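Local atomic coordinates of cadherin-23 (Mus musculus, PDB entry 5UZ8), a protein that probably serves in calcium-dependent cell adhesion and in the mechanotransduction of hearing, as a long extracellular chain of cadherin repeats. Residues A[28-33]-A[100-105]; A[56-61]-A[80-85]; A[136-141]-A[207-212]; A[268-273]-A[283-288]. All blocks are in the same frame, centred on the assembly; numbering follows the deposited sequence. Where two conformers were deposited one is given.

Contact 1. Residues A[28-33]-A[100-105]; sequences TLIAVA and IPVYLE
Leu-104 sits between Leu-29 and Ile-30 and gives one methyl to each. Its CD1 comes to 3.9 Å from Leu-29 CD1 and also touches Leu-29 CB, with the two leucines meeting at about a right angle. The other branch, CD2, fits against the beta-branched part of Ile-30, 4.0 Å from Ile-30 CG2 and 4.1 Å from Ile-30 CB. Further along, Ile-30 runs past Val-102 in the opposite sense and its CD1 reaches Val-102 CG1 at 4.0 Å. It gets there because CG1 of Ile-30 lies opposite the backbone N (chi1 -169°) and the chain stays extended to CD1. An alanine in place of Leu-104 would remove both methyls, and would probably leave a gap beneath Leu-29 and Ile-30 and let their ends shift.

Two consecutive residues of one strand can face inward because Leu-29 and Ile-30 both pair with Val-68, a classic beta bulge. Leu-29, Ile-30, Val-102 and Leu-104 are all buried, and Val-58 and Phe-84 close in around them. The outer side is quite different. Thr-28, Ala-31 and Ala-33 are exposed on one strand, while on the other Tyr-103 points away and puts its ring edge-to-face with Tyr-14. No hydrogen bond joins the two segments. The axes of strands 28-32 and 100-105 come within 8.9 Å and run roughly antiparallel, 152° between their directions, held together by side chains in two facing sheets: the core of the Greek-key beta sandwich of a cadherin repeat.

Contact 2. Residues A[56-61]-A[80-85]; sequences GYVQLE and HWLNFT
Tyr-57, just before strand 58-60, and Leu-82, in strand 81-89, mark the closest backbone approach, their CA atoms 7.5 Å apart, and no hydrogen bond passes between the segments. Leu-82 uses both methyls. CD2 lies 3.6 Å from Tyr-57 CD2, meeting the ring obliquely, and CD1 and CD2 both pack on Tyr-57 CB, with CD1 at 3.7 Å. The same CD1 also reaches Val-58 CG1 at 4.0 Å, as these two side chains slide past each other in opposite directions. A serine at Leu-82 would probably cost Tyr-57 CB and CD2 and Val-58 CG1 an apolar neighbour, and leave the tyrosine ring freer to turn.

The second methyl of Val-58 works on a different partner. CG2 stands over one face of the Phe-84 ring, 4.2 Å from its centroid and 18° off the normal, a CH-pi contact displaced toward CD1 and CE1. Phe-84 presents that face with its CG between the backbone N and the carbonyl carbon (chi1 55°). Leu-49, Leu-52 and Val-68 also touch Val-58. Edge strand 58-60 of one sheet is thus packed on strand 81-89 of the other, across the hydrophobic interior of a cadherin beta sandwich.

Contact 3. Residues A[136-141]-A[207-212]; sequences LRVTAT and VQVVIR
Val-138 and Val-209 are the nearest pair of backbone positions, their CA atoms 8.7 Å apart, and no hydrogen bond joins the segments. Residues 207-212 form continuous strand, whereas in 136-141 the strand is interrupted at Val-138 and Thr-139, though the backbone stays extended. The contact turns on Val-209, whose two methyls serve two different partners. CG1 meets the end of Leu-136 tip to tip, lying 3.9 Å from Leu-136 CD2 and 4.0 Å from Leu-136 CD1, so that the leucine fork closes on a single methyl. CG2 packs against Val-138 CG1 at 4.1 Å, with the two valines set at a slant.

The two segments belong to opposite sheets of the middle cadherin repeat, a Greek-key beta sandwich: strand 134-141 pairs with 170-173, and strand 204-214 lies between 121-126 and 184-193. The three touching residues are buried in the interior between them. Leu-136 has an unusual shape. Its CG occupies the crowded position between the backbone N and the carbonyl carbon (chi1 74°), and its second torsion, 135°, is away from the usual staggered values; in this form both methyls face Val-209. Tyr-121 lies against both Leu-136 and Val-138, and Phe-116 covers Val-138 as well.

Contact 4. Residues A[268-273]-A[283-288]; sequences EAFSVD and RPLQSY
The beta hairpin of strands 270-272 and 278-281 brings together the residues at its two open ends: Ala-269 and Phe-270 on the incoming side meet Arg-283 and Leu-285 in the loop beyond it. The backbones are nearest at Ala-269 and Arg-283, whose CA atoms are 6.2 Å apart. Leu-285 CD1 touches the far end of the Phe-270 ring, 3.9 Å from Phe-270 CZ, the two side chains crossing at about a right angle and the methyl lying obliquely to the ring. Leu-285 CD2 stays more loosely by Ala-269 CB, at 4.5 Å.

This hairpin belongs to the last cadherin repeat of the fragment, and Phe-270 reaches into its beta sandwich, where its ring meets Phe-291 edge-to-face. Nearer the surface, Ala-269 CB rests against the guanidinium of Arg-283, 3.8 Å from Arg-283 NH2. The arginine chain is extended from CG to NE, with CG between the backbone N and the carbonyl carbon (chi1 60°). NH1 donates to Pro-284 O at 3.0 Å, a bent bond with an N-H...O angle of 140° and the oxygen somewhat out of the guanidinium plane. NH2 makes a salt bridge to Glu-289 OE2. It also donates to a water in the guanidinium plane, 2.9 Å from Arg-283 NH2, and this water in turn donates to Glu-268 OE2 at 2.8 Å, bridging two charged groups that do not touch.

Overall arrangement
From the N terminus, the chain enters contact 1 at 28-33 and closes it at 100-105, spanning most of the first cadherin repeat. Contact 2, 56-61 with 80-85, is nested inside that loop. The two touch, because strands 81-89 and 97-107 are neighbours in one sheet. Contact 3 then closes a long loop joining the two sheets of the middle repeat, and contact 4 a short one in the last, tying the start of strand 270-272 to the loop between strands 278-281 and 290-298. These follow in series, without crossing. The centres of contacts 1 and 4 lie about 107 Å apart in this elongated chain, which binds calcium between its repeats and at its N-terminal end.

Contact 1. Residues A[28-33]-A[100-105]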
loop_
_atom_site.group_PDB
_atom_site.type_symbol
_atom_site.label_atom_id
_atom_site.label_comp_id
_atom_site.label_asym_id
_atom_site.label_seq_id
_atom_site.Cartn_x
_atom_site.Cartn_y
_atom_site.Cartn_z
ATOM N N THR A 28 18.252 37.432 -2.424
ATOM C CA THR A 28 17.531 38.684 -2.559
ATOM C C THR A 28 16.055 38.375 -2.740
ATOM O O THR A 28 15.671 37.599 -3.629
ATOM C CB THR A 28 18.038 39.517 -3.745
ATOM O OG1 THR A 28 19.391 39.920 -3.503
ATOM C CG2 THR A 28 17.179 40.750 -3.962
ATOM N N LEU A 29 15.237 38.952 -1.876
ATOM C CA LEU A 29 13.807 38.712 -1.912
ATOM C C LEU A 29 13.061 39.844 -2.619
ATOM O O LEU A 29 12.105 39.589 -3.336
ATOM C CB LEU A 29 13.275 38.549 -0.521
ATOM C CG LEU A 29 13.930 37.457 0.316
ATOM C CD1 LEU A 29 13.219 37.413 1.660
ATOM C CD2 LEU A 29 13.897 36.116 -0.378
ATOM N N ILE A 30 13.478 41.077 -2.382
ATOM C CA ILE A 30 12.885 42.241 -3.025
ATOM C C ILE A 30 13.856 43.374 -2.861
ATOM O O ILE A 30 14.616 43.394 -1.914
ATOM C CB ILE A 30 11.507 42.590 -2.418
ATOM C CG1 ILE A 30 10.773 43.643 -3.264
ATOM C CG2 ILE A 30 11.593 42.999 -0.930
ATOM C CD1 ILE A 30 9.314 43.774 -2.839
ATOM N N ALA A 31 13.853 44.308 -3.805
ATOM C CA ALA A 31 14.633 45.520 -3.657
ATOM C C ALA A 31 13.751 46.712 -3.875
ATOM O O ALA A 31 13.082 46.792 -4.903
ATOM C CB ALA A 31 15.771 45.535 -4.644
ATOM N N VAL A 32 13.721 47.595 -2.886
ATOM C CA VAL A 32 12.920 48.814 -2.951
ATOM C C VAL A 32 13.851 50.009 -2.873
ATOM O O VAL A 32 15.018 49.874 -2.497
ATOM C CB VAL A 32 11.869 48.867 -1.837
ATOM C CG1 VAL A 32 11.011 47.620 -1.839
ATOM C CG2 VAL A 32 12.505 49.073 -0.473
ATOM N N ALA A 33 13.334 51.188 -3.211
ATOM C CA ALA A 33 14.129 52.382 -3.216
ATOM C C ALA A 33 13.237 53.583 -2.976
ATOM O O ALA A 33 12.097 53.626 -3.455
ATOM C CB ALA A 33 14.859 52.547 -4.548
ATOM N N ILE A 100 6.219 52.236 4.141
ATOM C CA ILE A 100 5.376 51.559 3.185
ATOM C C ILE A 100 5.314 50.066 3.503
ATOM O O ILE A 100 6.304 49.501 3.972
ATOM C CB ILE A 100 5.895 51.805 1.760
ATOM C CG1 ILE A 100 4.890 51.311 0.719
ATOM C CG2 ILE A 100 7.274 51.205 1.539
ATOM C CD1 ILE A 100 5.196 51.789 -0.679
ATOM N N PRO A 101 4.175 49.419 3.224
ATOM C CA PRO A 101 4.117 47.979 3.434
ATOM C C PRO A 101 4.728 47.179 2.314
ATOM O O PRO A 101 4.683 47.585 1.121
ATOM C CB PRO A 101 2.612 47.672 3.542
ATOM C CG PRO A 101 1.898 48.955 3.416
ATOM C CD PRO A 101 2.844 49.992 2.944
ATOM N N VAL A 102 5.255 46.024 2.701
ATOM C CA VAL A 102 5.720 45.011 1.766
ATOM C C VAL A 102 4.998 43.706 2.055
ATOM O O VAL A 102 4.834 43.317 3.222
ATOM C CB VAL A 102 7.258 44.813 1.812
ATOM C CG1 VAL A 102 7.694 43.745 0.810
ATOM C CG2 VAL A 102 7.982 46.121 1.491
ATOM N N TYR A 103 4.573 43.042 0.982
ATOM C CA TYR A 103 3.872 41.756 1.088
ATOM C C TYR A 103 4.617 40.735 0.202
ATOM O O TYR A 103 4.510 40.789 -1.029
ATOM C CB TYR A 103 2.413 41.877 0.649
ATOM C CG TYR A 103 1.595 42.950 1.358
ATOM C CD1 TYR A 103 1.140 42.774 2.659
ATOM C CD2 TYR A 103 1.252 44.131 0.713
ATOM C CE1 TYR A 103 0.384 43.745 3.309
ATOM C CE2 TYR A 103 0.523 45.117 1.357
ATOM C CZ TYR A 103 0.088 44.924 2.644
ATOM O OH TYR A 103 -0.681 45.895 3.240
ATOM N N LEU A 104 5.355 39.818 0.829
ATOM C CA LEU A 104 6.029 38.774 0.081
ATOM C C LEU A 104 5.173 37.518 0.063
ATOM O O LEU A 104 4.832 36.960 1.117
ATOM C CB LEU A 104 7.428 38.472 0.644
ATOM C CG LEU A 104 8.388 39.638 0.728
ATOM C CD1 LEU A 104 9.694 39.159 1.376
ATOM C CD2 LEU A 104 8.628 40.269 -0.626
ATOM N N GLU A 105 4.826 37.092 -1.142
ATOM C CA GLU A 105 3.909 35.981 -1.379
ATOM C C GLU A 105 4.738 34.707 -1.473
ATOM O O GLU A 105 5.502 34.527 -2.413
ATOM C CB GLU A 105 3.159 36.222 -2.686
ATOM C CG GLU A 105 2.138 35.163 -3.101
ATOM C CD GLU A 105 1.334 35.597 -4.320
ATOM O OE1 GLU A 105 1.681 36.601 -4.971
ATOM O OE2 GLU A 105 0.334 34.956 -4.624
#

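Contact 2. Residues A[56-61]-A[80-85]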
loop_
_atom_site.group_PDB
_atom_site.type_symbol
_atom_site.label_atom_id
_atom_site.label_comp_id
_atom_site.label_asym_id
_atom_site.label_seq_id
_atom_site.Cartn_x
_atom_site.Cartn_y
_atom_site.Cartn_z
ATOM N N GLY A 56 11.769 37.055 11.694
ATOM C CA GLY A 56 12.877 36.137 11.551
ATOM C C GLY A 56 13.323 35.759 10.158
ATOM O O GLY A 56 14.367 35.111 10.029
ATOM N N TYR A 57 12.563 36.147 9.125
ATOM C CA TYR A 57 12.779 35.653 7.785
ATOM C C TYR A 57 13.408 36.614 6.792
ATOM O O TYR A 57 13.833 36.169 5.701
ATOM C CB TYR A 57 11.489 35.099 7.184
ATOM C CG TYR A 57 10.869 33.967 7.994
ATOM C CD1 TYR A 57 11.253 32.635 7.786
ATOM C CD2 TYR A 57 9.879 34.222 8.907
ATOM C CE1 TYR A 57 10.664 31.606 8.497
ATOM C CE2 TYR A 57 9.303 33.199 9.645
ATOM C CZ TYR A 57 9.699 31.897 9.418
ATOM O OH TYR A 57 9.123 30.886 10.130
ATOM N N VAL A 58 13.462 37.911 7.128
ATOM C CA VAL A 58 13.957 38.931 6.227
ATOM C C VAL A 58 14.814 39.960 6.944
ATOM O O VAL A 58 14.669 40.193 8.154
ATOM C CB VAL A 58 12.797 39.682 5.514
ATOM C CG1 VAL A 58 11.795 38.720 4.921
ATOM C CG2 VAL A 58 12.079 40.613 6.473
ATOM N N GLN A 59 15.741 40.555 6.199
ATOM C CA GLN A 59 16.532 41.648 6.715
ATOM C C GLN A 59 17.065 42.473 5.553
ATOM O O GLN A 59 17.206 41.960 4.435
ATOM C CB GLN A 59 17.697 41.135 7.566
ATOM C CG GLN A 59 18.740 40.358 6.766
ATOM C CD GLN A 59 19.677 39.609 7.673
ATOM O OE1 GLN A 59 19.281 38.628 8.279
ATOM N NE2 GLN A 59 20.924 40.072 7.780
ATOM N N LEU A 60 17.390 43.729 5.829
ATOM C CA LEU A 60 18.040 44.560 4.818
ATOM C C LEU A 60 19.464 44.034 4.718
ATOM O O LEU A 60 20.050 43.708 5.740
ATOM C CB LEU A 60 18.043 46.030 5.232
ATOM C CG LEU A 60 16.647 46.666 5.057
ATOM C CD1 LEU A 60 16.517 47.926 5.893
ATOM C CD2 LEU A 60 16.412 46.989 3.590
ATOM N N GLU A 61 20.019 43.948 3.513
ATOM C CA GLU A 61 21.465 43.672 3.389
ATOM C C GLU A 61 22.285 44.700 4.168
ATOM O O GLU A 61 23.179 44.331 4.968
ATOM C CB GLU A 61 21.887 43.648 1.942
ATOM C CG GLU A 61 23.340 43.248 1.735
ATOM C CD GLU A 61 23.569 42.923 0.287
ATOM O OE1 GLU A 61 23.499 41.716 -0.067
ATOM O OE2 GLU A 61 23.665 43.890 -0.500
ATOM N N HIS A 80 2.557 31.522 4.686
ATOM C CA HIS A 80 2.144 31.897 3.320
ATOM C C HIS A 80 2.538 33.314 2.909
ATOM O O HIS A 80 2.662 33.582 1.717
ATOM C CB HIS A 80 0.634 31.674 3.124
ATOM C CG HIS A 80 0.217 30.232 3.146
ATOM N ND1 HIS A 80 -1.106 29.840 3.140
ATOM C CD2 HIS A 80 0.949 29.093 3.164
ATOM C CE1 HIS A 80 -1.168 28.517 3.159
ATOM N NE2 HIS A 80 0.066 28.039 3.201
ATOM N N TRP A 81 2.718 34.222 3.873
ATOM C CA TRP A 81 3.044 35.617 3.593
ATOM C C TRP A 81 4.110 36.122 4.573
ATOM O O TRP A 81 4.015 35.879 5.766
ATOM C CB TRP A 81 1.775 36.485 3.714
ATOM C CG TRP A 81 0.814 36.204 2.598
ATOM C CD1 TRP A 81 -0.170 35.292 2.596
ATOM C CD2 TRP A 81 0.799 36.826 1.308
ATOM N NE1 TRP A 81 -0.831 35.286 1.365
ATOM C CE2 TRP A 81 -0.242 36.227 0.561
ATOM C CE3 TRP A 81 1.553 37.855 0.714
ATOM C CZ2 TRP A 81 -0.542 36.609 -0.743
ATOM C CZ3 TRP A 81 1.253 38.239 -0.604
ATOM C CH2 TRP A 81 0.219 37.617 -1.311
ATOM N N LEU A 82 5.139 36.778 4.059
ATOM C CA LEU A 82 6.071 37.526 4.906
ATOM C C LEU A 82 5.761 39.003 4.694
ATOM O O LEU A 82 6.086 39.554 3.638
ATOM C CB LEU A 82 7.517 37.246 4.537
ATOM C CG LEU A 82 7.981 35.813 4.780
ATOM C CD1 LEU A 82 9.375 35.576 4.220
ATOM C CD2 LEU A 82 7.876 35.473 6.253
ATOM N N ASN A 83 5.134 39.628 5.689
ATOM C CA ASN A 83 4.777 41.040 5.600
ATOM C C ASN A 83 5.658 41.867 6.538
ATOM O O ASN A 83 6.059 41.413 7.626
ATOM C CB ASN A 83 3.285 41.229 5.911
ATOM C CG ASN A 83 2.399 40.374 5.021
ATOM O OD1 ASN A 83 2.759 40.067 3.877
ATOM N ND2 ASN A 83 1.273 39.933 5.547
ATOM N N PHE A 84 5.958 43.093 6.111
ATOM C CA PHE A 84 6.726 44.012 6.907
ATOM C C PHE A 84 6.588 45.416 6.333
ATOM O O PHE A 84 5.946 45.625 5.300
ATOM C CB PHE A 84 8.205 43.588 7.013
ATOM C CG PHE A 84 8.879 43.399 5.705
ATOM C CD1 PHE A 84 8.727 42.201 4.994
ATOM C CD2 PHE A 84 9.665 44.405 5.155
ATOM C CE1 PHE A 84 9.376 42.010 3.796
ATOM C CE2 PHE A 84 10.306 44.216 3.932
ATOM C CZ PHE A 84 10.160 43.015 3.257
ATOM N N THR A 85 7.182 46.353 7.037
ATOM C CA THR A 85 7.184 47.746 6.664
ATOM C C THR A 85 8.614 48.165 6.411
ATOM O O THR A 85 9.506 47.827 7.199
ATOM C CB THR A 85 6.620 48.557 7.816
ATOM O OG1 THR A 85 5.243 48.241 7.973
ATOM C CG2 THR A 85 6.755 50.027 7.588
#

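Contact 3. Residues A[136-141]-A[207-212]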
loop_
_atom_site.group_PDB
_atom_site.type_symbol
_atom_site.label_atom_id
_atom_site.label_comp_id
_atom_site.label_asym_id
_atom_site.label_seq_id
_atom_site.Cartn_x
_atom_site.Cartn_y
_atom_site.Cartn_z
ATOM N N LEU A 136 -9.261 -3.827 0.893
ATOM C CA LEU A 136 -8.823 -2.808 1.843
ATOM C C LEU A 136 -8.552 -1.510 1.088
ATOM O O LEU A 136 -8.480 -1.502 -0.135
ATOM C CB LEU A 136 -7.531 -3.250 2.539
ATOM C CG LEU A 136 -6.341 -3.145 1.578
ATOM C CD1 LEU A 136 -5.135 -2.501 2.205
ATOM C CD2 LEU A 136 -6.046 -4.469 0.927
ATOM N N ARG A 137 -8.412 -0.434 1.845
ATOM C CA ARG A 137 -8.071 0.858 1.286
ATOM C C ARG A 137 -6.748 1.317 1.903
ATOM O O ARG A 137 -6.598 1.300 3.110
ATOM C CB ARG A 137 -9.188 1.847 1.616
ATOM C CG ARG A 137 -9.034 3.230 1.002
ATOM C CD ARG A 137 -10.312 4.031 1.232
ATOM N NE ARG A 137 -11.244 3.938 0.123
ATOM C CZ ARG A 137 -12.567 4.070 0.212
ATOM N NH1 ARG A 137 -13.315 4.005 -0.889
ATOM N NH2 ARG A 137 -13.151 4.262 1.394
ATOM N N VAL A 138 -5.803 1.712 1.064
ATOM C CA VAL A 138 -4.575 2.344 1.501
ATOM C C VAL A 138 -4.741 3.854 1.369
ATOM O O VAL A 138 -5.414 4.330 0.448
ATOM C CB VAL A 138 -3.353 1.838 0.729
ATOM C CG1 VAL A 138 -3.256 0.322 0.858
ATOM C CG2 VAL A 138 -3.333 2.289 -0.720
ATOM N N THR A 139 -4.133 4.600 2.296
ATOM C CA THR A 139 -4.197 6.051 2.250
ATOM C C THR A 139 -2.816 6.621 2.577
ATOM O O THR A 139 -2.188 6.234 3.589
ATOM C CB THR A 139 -5.222 6.594 3.274
ATOM O OG1 THR A 139 -6.536 6.059 3.015
ATOM C CG2 THR A 139 -5.265 8.111 3.251
ATOM N N ALA A 140 -2.374 7.543 1.735
ATOM C CA ALA A 140 -1.219 8.400 1.995
ATOM C C ALA A 140 -1.674 9.864 2.101
ATOM O O ALA A 140 -2.756 10.202 1.637
ATOM C CB ALA A 140 -0.229 8.242 0.874
ATOM N N THR A 141 -0.871 10.718 2.741
ATOM C CA THR A 141 -1.175 12.136 2.814
ATOM C C THR A 141 0.010 12.926 2.325
ATOM O O THR A 141 1.148 12.444 2.390
ATOM C CB THR A 141 -1.484 12.574 4.229
ATOM O OG1 THR A 141 -0.348 12.319 5.061
ATOM C CG2 THR A 141 -2.708 11.839 4.763
ATOM N N VAL A 207 4.466 1.177 0.014
ATOM C CA VAL A 207 4.162 0.383 1.183
ATOM C C VAL A 207 3.843 -1.065 0.765
ATOM O O VAL A 207 3.431 -1.292 -0.395
ATOM C CB VAL A 207 3.004 1.004 1.968
ATOM C CG1 VAL A 207 1.694 0.857 1.228
ATOM C CG2 VAL A 207 2.874 0.410 3.344
ATOM N N GLN A 208 4.065 -2.039 1.663
ATOM C CA GLN A 208 3.727 -3.427 1.369
ATOM C C GLN A 208 2.332 -3.755 1.891
ATOM O O GLN A 208 1.937 -3.324 2.990
ATOM C CB GLN A 208 4.747 -4.421 1.915
ATOM C CG GLN A 208 6.162 -4.206 1.445
ATOM C CD GLN A 208 6.318 -4.403 -0.036
ATOM O OE1 GLN A 208 6.495 -3.421 -0.814
ATOM N NE2 GLN A 208 6.227 -5.638 -0.454
ATOM N N VAL A 209 1.594 -4.490 1.068
ATOM C CA VAL A 209 0.231 -4.944 1.360
ATOM C C VAL A 209 0.174 -6.463 1.271
ATOM O O VAL A 209 0.438 -7.009 0.195
ATOM C CB VAL A 209 -0.767 -4.354 0.357
ATOM C CG1 VAL A 209 -2.195 -4.814 0.716
ATOM C CG2 VAL A 209 -0.654 -2.834 0.353
ATOM N N VAL A 210 -0.133 -7.132 2.389
ATOM C CA VAL A 210 -0.258 -8.564 2.464
ATOM C C VAL A 210 -1.725 -8.950 2.322
ATOM O O VAL A 210 -2.599 -8.441 3.044
ATOM C CB VAL A 210 0.261 -9.136 3.806
ATOM C CG1 VAL A 210 0.059 -10.649 3.874
ATOM C CG2 VAL A 210 1.725 -8.804 3.994
ATOM N N ILE A 211 -1.999 -9.890 1.435
ATOM C CA ILE A 211 -3.328 -10.482 1.344
ATOM C C ILE A 211 -3.158 -11.975 1.545
ATOM O O ILE A 211 -2.553 -12.662 0.711
ATOM C CB ILE A 211 -4.031 -10.181 0.008
ATOM C CG1 ILE A 211 -4.378 -8.699 -0.066
ATOM C CG2 ILE A 211 -5.329 -10.998 -0.118
ATOM C CD1 ILE A 211 -4.591 -8.154 -1.465
ATOM N N ARG A 212 -3.678 -12.474 2.659
ATOM C CA ARG A 212 -3.602 -13.899 2.969
ATOM C C ARG A 212 -4.908 -14.540 2.532
ATOM O O ARG A 212 -5.986 -13.994 2.763
ATOM C CB ARG A 212 -3.308 -14.142 4.435
ATOM C CG ARG A 212 -1.983 -13.517 4.856
ATOM C CD ARG A 212 -1.438 -14.058 6.178
ATOM N NE ARG A 212 -0.218 -13.358 6.511
ATOM C CZ ARG A 212 0.985 -13.613 5.996
ATOM N NH1 ARG A 212 1.190 -14.637 5.158
ATOM N NH2 ARG A 212 2.002 -12.838 6.352
#

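Contact 4. Residues A[268-273]-A[283-288]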
loop_
_atom_site.group_PDB
_atom_site.type_symbol
_atom_site.label_atom_id
_atom_site.label_comp_id
_atom_site.label_asym_id
_atom_site.label_seq_id
_atom_site.Cartn_x
_atom_site.Cartn_y
_atom_site.Cartn_z
ATOM N N GLU A 268 -18.606 -56.476 3.897
ATOM C CA GLU A 268 -18.655 -57.393 5.065
ATOM C C GLU A 268 -17.464 -58.367 5.259
ATOM O O GLU A 268 -17.199 -58.810 6.377
ATOM C CB GLU A 268 -19.987 -58.176 5.073
ATOM C CG GLU A 268 -20.175 -59.271 3.988
ATOM C CD GLU A 268 -20.128 -58.777 2.525
ATOM O OE1 GLU A 268 -20.666 -57.666 2.226
ATOM O OE2 GLU A 268 -19.528 -59.506 1.657
ATOM N N ALA A 269 -16.758 -58.697 4.176
ATOM C CA ALA A 269 -15.601 -59.586 4.246
ATOM C C ALA A 269 -14.265 -58.867 4.519
ATOM O O ALA A 269 -13.246 -59.537 4.733
ATOM C CB ALA A 269 -15.486 -60.423 2.990
ATOM N N PHE A 270 -14.262 -57.541 4.471
ATOM C CA PHE A 270 -13.046 -56.758 4.677
ATOM C C PHE A 270 -13.301 -55.579 5.604
ATOM O O PHE A 270 -14.450 -55.229 5.875
ATOM C CB PHE A 270 -12.555 -56.213 3.327
ATOM C CG PHE A 270 -12.223 -57.282 2.323
ATOM C CD1 PHE A 270 -13.199 -57.824 1.523
ATOM C CD2 PHE A 270 -10.926 -57.768 2.211
ATOM C CE1 PHE A 270 -12.904 -58.834 0.636
ATOM C CE2 PHE A 270 -10.612 -58.764 1.300
ATOM C CZ PHE A 270 -11.600 -59.300 0.512
ATOM N N SER A 271 -12.211 -54.972 6.065
ATOM C CA SER A 271 -12.259 -53.764 6.876
ATOM C C SER A 271 -11.168 -52.834 6.421
ATOM O O SER A 271 -10.108 -53.289 5.974
ATOM C CB SER A 271 -12.029 -54.091 8.347
ATOM O OG SER A 271 -13.142 -54.752 8.879
ATOM N N VAL A 272 -11.415 -51.531 6.529
ATOM C CA VAL A 272 -10.356 -50.562 6.296
ATOM C C VAL A 272 -10.188 -49.711 7.549
ATOM O O VAL A 272 -11.183 -49.279 8.163
ATOM C CB VAL A 272 -10.603 -49.674 5.068
ATOM C CG1 VAL A 272 -11.819 -48.767 5.255
ATOM C CG2 VAL A 272 -9.363 -48.858 4.743
ATOM N N ASP A 273 -8.943 -49.512 7.955
ATOM C CA ASP A 273 -8.659 -48.649 9.102
ATOM C C ASP A 273 -9.004 -47.255 8.642
ATOM O O ASP A 273 -8.461 -46.784 7.638
ATOM C CB ASP A 273 -7.174 -48.713 9.460
ATOM C CG ASP A 273 -6.833 -47.887 10.709
ATOM O OD1 ASP A 273 -6.800 -46.654 10.630
ATOM O OD2 ASP A 273 -6.660 -48.484 11.795
ATOM N N ARG A 283 -12.362 -62.303 7.554
ATOM C CA ARG A 283 -12.532 -63.754 7.636
ATOM C C ARG A 283 -11.615 -64.437 6.636
ATOM O O ARG A 283 -11.151 -63.793 5.682
ATOM C CB ARG A 283 -13.986 -64.129 7.315
ATOM C CG ARG A 283 -14.471 -63.722 5.912
ATOM C CD ARG A 283 -15.867 -64.297 5.681
ATOM N NE ARG A 283 -16.450 -63.879 4.417
ATOM C CZ ARG A 283 -16.167 -64.414 3.228
ATOM N NH1 ARG A 283 -15.265 -65.386 3.094
ATOM N NH2 ARG A 283 -16.782 -63.941 2.144
ATOM N N PRO A 284 -11.400 -65.756 6.797
ATOM C CA PRO A 284 -10.776 -66.492 5.696
ATOM C C PRO A 284 -11.606 -66.428 4.421
ATOM O O PRO A 284 -12.843 -66.364 4.482
ATOM C CB PRO A 284 -10.708 -67.941 6.206
ATOM C CG PRO A 284 -11.491 -67.970 7.487
ATOM C CD PRO A 284 -11.598 -66.583 8.002
ATOM N N LEU A 285 -10.913 -66.414 3.278
ATOM C CA LEU A 285 -11.564 -66.432 1.995
ATOM C C LEU A 285 -11.290 -67.769 1.337
ATOM O O LEU A 285 -10.207 -68.357 1.547
ATOM C CB LEU A 285 -11.002 -65.319 1.112
ATOM C CG LEU A 285 -10.918 -63.922 1.766
ATOM C CD1 LEU A 285 -10.289 -62.921 0.807
ATOM C CD2 LEU A 285 -12.291 -63.469 2.181
ATOM N N GLN A 286 -12.263 -68.238 0.555
ATOM C CA GLN A 286 -12.102 -69.438 -0.240
ATOM C C GLN A 286 -11.787 -69.066 -1.699
ATOM O O GLN A 286 -12.078 -67.955 -2.169
ATOM C CB GLN A 286 -13.337 -70.338 -0.134
ATOM C CG GLN A 286 -13.464 -70.983 1.254
ATOM C CD GLN A 286 -14.567 -72.022 1.353
ATOM O OE1 GLN A 286 -15.166 -72.424 0.353
ATOM N NE2 GLN A 286 -14.800 -72.512 2.582
ATOM N N SER A 287 -11.167 -70.009 -2.403
ATOM C CA SER A 287 -10.496 -69.691 -3.663
ATOM C C SER A 287 -11.420 -69.213 -4.762
ATOM O O SER A 287 -10.957 -68.602 -5.685
ATOM C CB SER A 287 -9.708 -70.909 -4.201
ATOM O OG SER A 287 -10.561 -72.024 -4.429
ATOM N N TYR A 288 -12.699 -69.588 -4.715
ATOM C CA TYR A 288 -13.673 -69.133 -5.697
ATOM C C TYR A 288 -14.043 -67.641 -5.554
ATOM O O TYR A 288 -14.637 -67.069 -6.468
ATOM C CB TYR A 288 -14.951 -69.999 -5.641
ATOM C CG TYR A 288 -15.827 -69.677 -4.448
ATOM C CD1 TYR A 288 -15.579 -70.252 -3.212
ATOM C CD2 TYR A 288 -16.893 -68.758 -4.553
ATOM C CE1 TYR A 288 -16.370 -69.959 -2.095
ATOM C CE2 TYR A 288 -17.667 -68.442 -3.441
ATOM C CZ TYR A 288 -17.388 -69.047 -2.211
ATOM O OH TYR A 288 -18.106 -68.729 -1.077
HETATM O O HOH W 1 -19.139 -62.288 2.128
#